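Local coordinates for protein adenylyltransferase VopS (Vibrio parahaemolyticus, PDB 3LET) that transfers AMP from ATP to a threonine of host Rho GTPases, blocking their downstream signalling and so actin assembly in infected cells, at residues L194-Y197 with A198-K202. Residues are numbered along the deposited sequence; the frame is centred on the assembly and turned at random.
Sequences LKEY and ATNGK
N200 folds back over Y197 where helix 184-199 runs out, its side chain forming an Asx turn that leads the chain away from the last helical turn. Following the side chain outward, CB of N200 lies 3.2 Å from O of E196. With chi1 at 69°, CG is tucked in between its own N and C, and the amide lies beside the last turn of the helix. There its two ends part. OD1 of N200 takes the backbone N-H of K202 in a nearly straight bond of 2.9 Å, the donor standing above the carbonyl plane. ND2 of N200 hangs over the centre of the Y197 ring, 3.5 Å above its plane, with amide and ring turned 65° from each other. ND2 of N200 also donates to a water oxygen at 2.9 Å, and that water donates in turn to OE2 of E196, a carboxylate already salt-bridged to R216. G201 is the first residue to leave helical phi/psi, and its positive phi, which favours glycine, turns the chain off the helix. Further along, the extended chain of K202 passes obliquely by the ring, CD of K202 4.1 Å from CE2 of Y197. The buried ring packs the helix end against I291 of helix 281-295 and L213 of helix 207-217, both within the Fic/DOC family region. In the last helical turn, A198 N donates to L194 O at 2.9 Å, the i to i+4 bond.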
ATOM      1  N   LEU A 194      23.355  -1.725   2.439  1.00 16.62           N
ATOM      2  CA  LEU A 194      23.254  -3.072   2.961  1.00 15.41           C
ATOM      3  C   LEU A 194      24.149  -3.203   4.211  1.00 17.99           C
ATOM      4  O   LEU A 194      23.741  -3.774   5.240  1.00 21.38           O
ATOM      5  CB  LEU A 194      23.690  -4.073   1.903  1.00 18.53           C
ATOM      6  CG  LEU A 194      23.659  -5.532   2.345  1.00 22.52           C
ATOM      7  CD1 LEU A 194      22.277  -5.987   2.814  1.00 18.58           C
ATOM      8  CD2 LEU A 194      24.132  -6.385   1.159  1.00 23.51           C
ATOM      9  N   LYS A 195      25.365  -2.689   4.127  1.00 20.04           N
ATOM     10  CA  LYS A 195      26.262  -2.742   5.282  1.00 22.18           C
ATOM     11  C   LYS A 195      25.674  -1.974   6.444  1.00 24.43           C
ATOM     12  O   LYS A 195      25.740  -2.397   7.606  1.00 24.18           O
ATOM     13  CB  LYS A 195      27.628  -2.138   4.929  1.00 21.36           C
ATOM     14  CG  LYS A 195      28.408  -2.974   3.909  1.00 28.31           C
ATOM     15  CD  LYS A 195      29.812  -2.384   3.737  1.00 45.23           C
ATOM     16  CE  LYS A 195      30.420  -2.726   2.404  1.00 57.43           C
ATOM     17  NZ  LYS A 195      30.795  -4.151   2.318  1.00 66.39           N
ATOM     18  N   GLU A 196      25.138  -0.807   6.122  1.00 14.91           N
ATOM     19  CA  GLU A 196      24.525   0.047   7.138  1.00 18.30           C
ATOM     20  C   GLU A 196      23.360  -0.645   7.880  1.00 22.09           C
ATOM     21  O   GLU A 196      23.326  -0.666   9.109  1.00 18.68           O
ATOM     22  CB  GLU A 196      24.058   1.355   6.488  1.00 18.79           C
ATOM     23  CG  GLU A 196      23.475   2.347   7.492  1.00 33.86           C
ATOM     24  CD  GLU A 196      23.076   3.670   6.848  1.00 38.72           C
ATOM     25  OE1 GLU A 196      23.558   3.985   5.740  1.00 28.91           O
ATOM     26  OE2 GLU A 196      22.286   4.408   7.457  1.00 41.80           O
ATOM     27  N   TYR A 197      22.399  -1.206   7.145  1.00 17.49           N
ATOM     28  CA  TYR A 197      21.284  -1.896   7.806  1.00 20.53           C
ATOM     29  C   TYR A 197      21.664  -3.265   8.388  1.00 26.91           C
ATOM     30  O   TYR A 197      20.982  -3.801   9.256  1.00 20.60           O
ATOM     31  CB  TYR A 197      20.080  -2.022   6.860  1.00 15.63           C
ATOM     32  CG  TYR A 197      19.314  -0.715   6.823  1.00 20.28           C
ATOM     33  CD1 TYR A 197      19.855   0.406   6.198  1.00 18.47           C
ATOM     34  CD2 TYR A 197      18.088  -0.586   7.460  1.00 20.26           C
ATOM     35  CE1 TYR A 197      19.174   1.621   6.186  1.00 22.63           C
ATOM     36  CE2 TYR A 197      17.384   0.631   7.448  1.00 21.57           C
ATOM     37  CZ  TYR A 197      17.935   1.726   6.801  1.00 27.42           C
ATOM     38  OH  TYR A 197      17.260   2.938   6.780  1.00 26.46           O
ATOM     39  N   ALA A 198      22.758  -3.839   7.934  1.00 23.26           N
ATOM     40  CA  ALA A 198      23.190  -5.092   8.540  1.00 21.84           C
ATOM     41  C   ALA A 198      23.605  -4.852   9.997  1.00 26.52           C
ATOM     42  O   ALA A 198      23.492  -5.744  10.842  1.00 26.75           O
ATOM     43  CB  ALA A 198      24.346  -5.684   7.756  1.00 24.32           C
ATOM     44  N   THR A 199      24.058  -3.633  10.283  1.00 22.77           N
ATOM     45  CA  THR A 199      24.673  -3.336  11.569  1.00 33.54           C
ATOM     46  C   THR A 199      23.931  -2.284  12.397  1.00 38.45           C
ATOM     47  O   THR A 199      24.317  -2.029  13.534  1.00 32.64           O
ATOM     48  CB  THR A 199      26.139  -2.845  11.366  1.00 35.01           C
ATOM     49  OG1 THR A 199      26.147  -1.601  10.650  1.00 38.51           O
ATOM     50  CG2 THR A 199      26.920  -3.857  10.566  1.00 32.81           C
ATOM     51  N   ASN A 200      22.877  -1.669  11.867  1.00 27.92           N
ATOM     52  CA  ASN A 200      22.303  -0.523  12.576  1.00 27.15           C
ATOM     53  C   ASN A 200      21.194  -0.877  13.545  1.00 30.61           C
ATOM     54  O   ASN A 200      20.665   0.005  14.211  1.00 33.29           O
ATOM     55  CB  ASN A 200      21.845   0.582  11.611  1.00 23.84           C
ATOM     56  CG  ASN A 200      20.646   0.187  10.784  1.00 23.36           C
ATOM     57  OD1 ASN A 200      20.119  -0.921  10.907  1.00 20.69           O
ATOM     58  ND2 ASN A 200      20.207   1.098   9.916  1.00 24.41           N
ATOM     59  N   GLY A 201      20.862  -2.158  13.654  1.00 23.10           N
ATOM     60  CA  GLY A 201      19.759  -2.581  14.506  1.00 26.66           C
ATOM     61  C   GLY A 201      18.370  -2.016  14.186  1.00 25.44           C
ATOM     62  O   GLY A 201      17.471  -2.075  15.009  1.00 28.13           O
ATOM     63  N   LYS A 202      18.145  -1.479  12.996  1.00 25.49           N
ATOM     64  CA  LYS A 202      16.833  -0.883  12.749  1.00 24.23           C
ATOM     65  C   LYS A 202      15.764  -1.953  12.526  1.00 24.46           C
ATOM     66  O   LYS A 202      15.974  -2.916  11.801  1.00 20.25           O
ATOM     67  CB  LYS A 202      16.866   0.122  11.584  1.00 26.69           C
ATOM     68  CG  LYS A 202      17.016   1.547  12.108  1.00 50.42           C
ATOM     69  CD  LYS A 202      17.008   2.602  11.024  1.00 63.33           C
ATOM     70  CE  LYS A 202      17.268   3.980  11.624  1.00 77.65           C
ATOM     71  NZ  LYS A 202      17.133   5.083  10.627  1.00 87.28           N
TER
HETATM   72  O   HOH W   1      21.551   3.707   9.871  1.00 36.09           O
HETATM   73  O   HOH W   2      25.656   0.812  10.794  1.00 48.47           O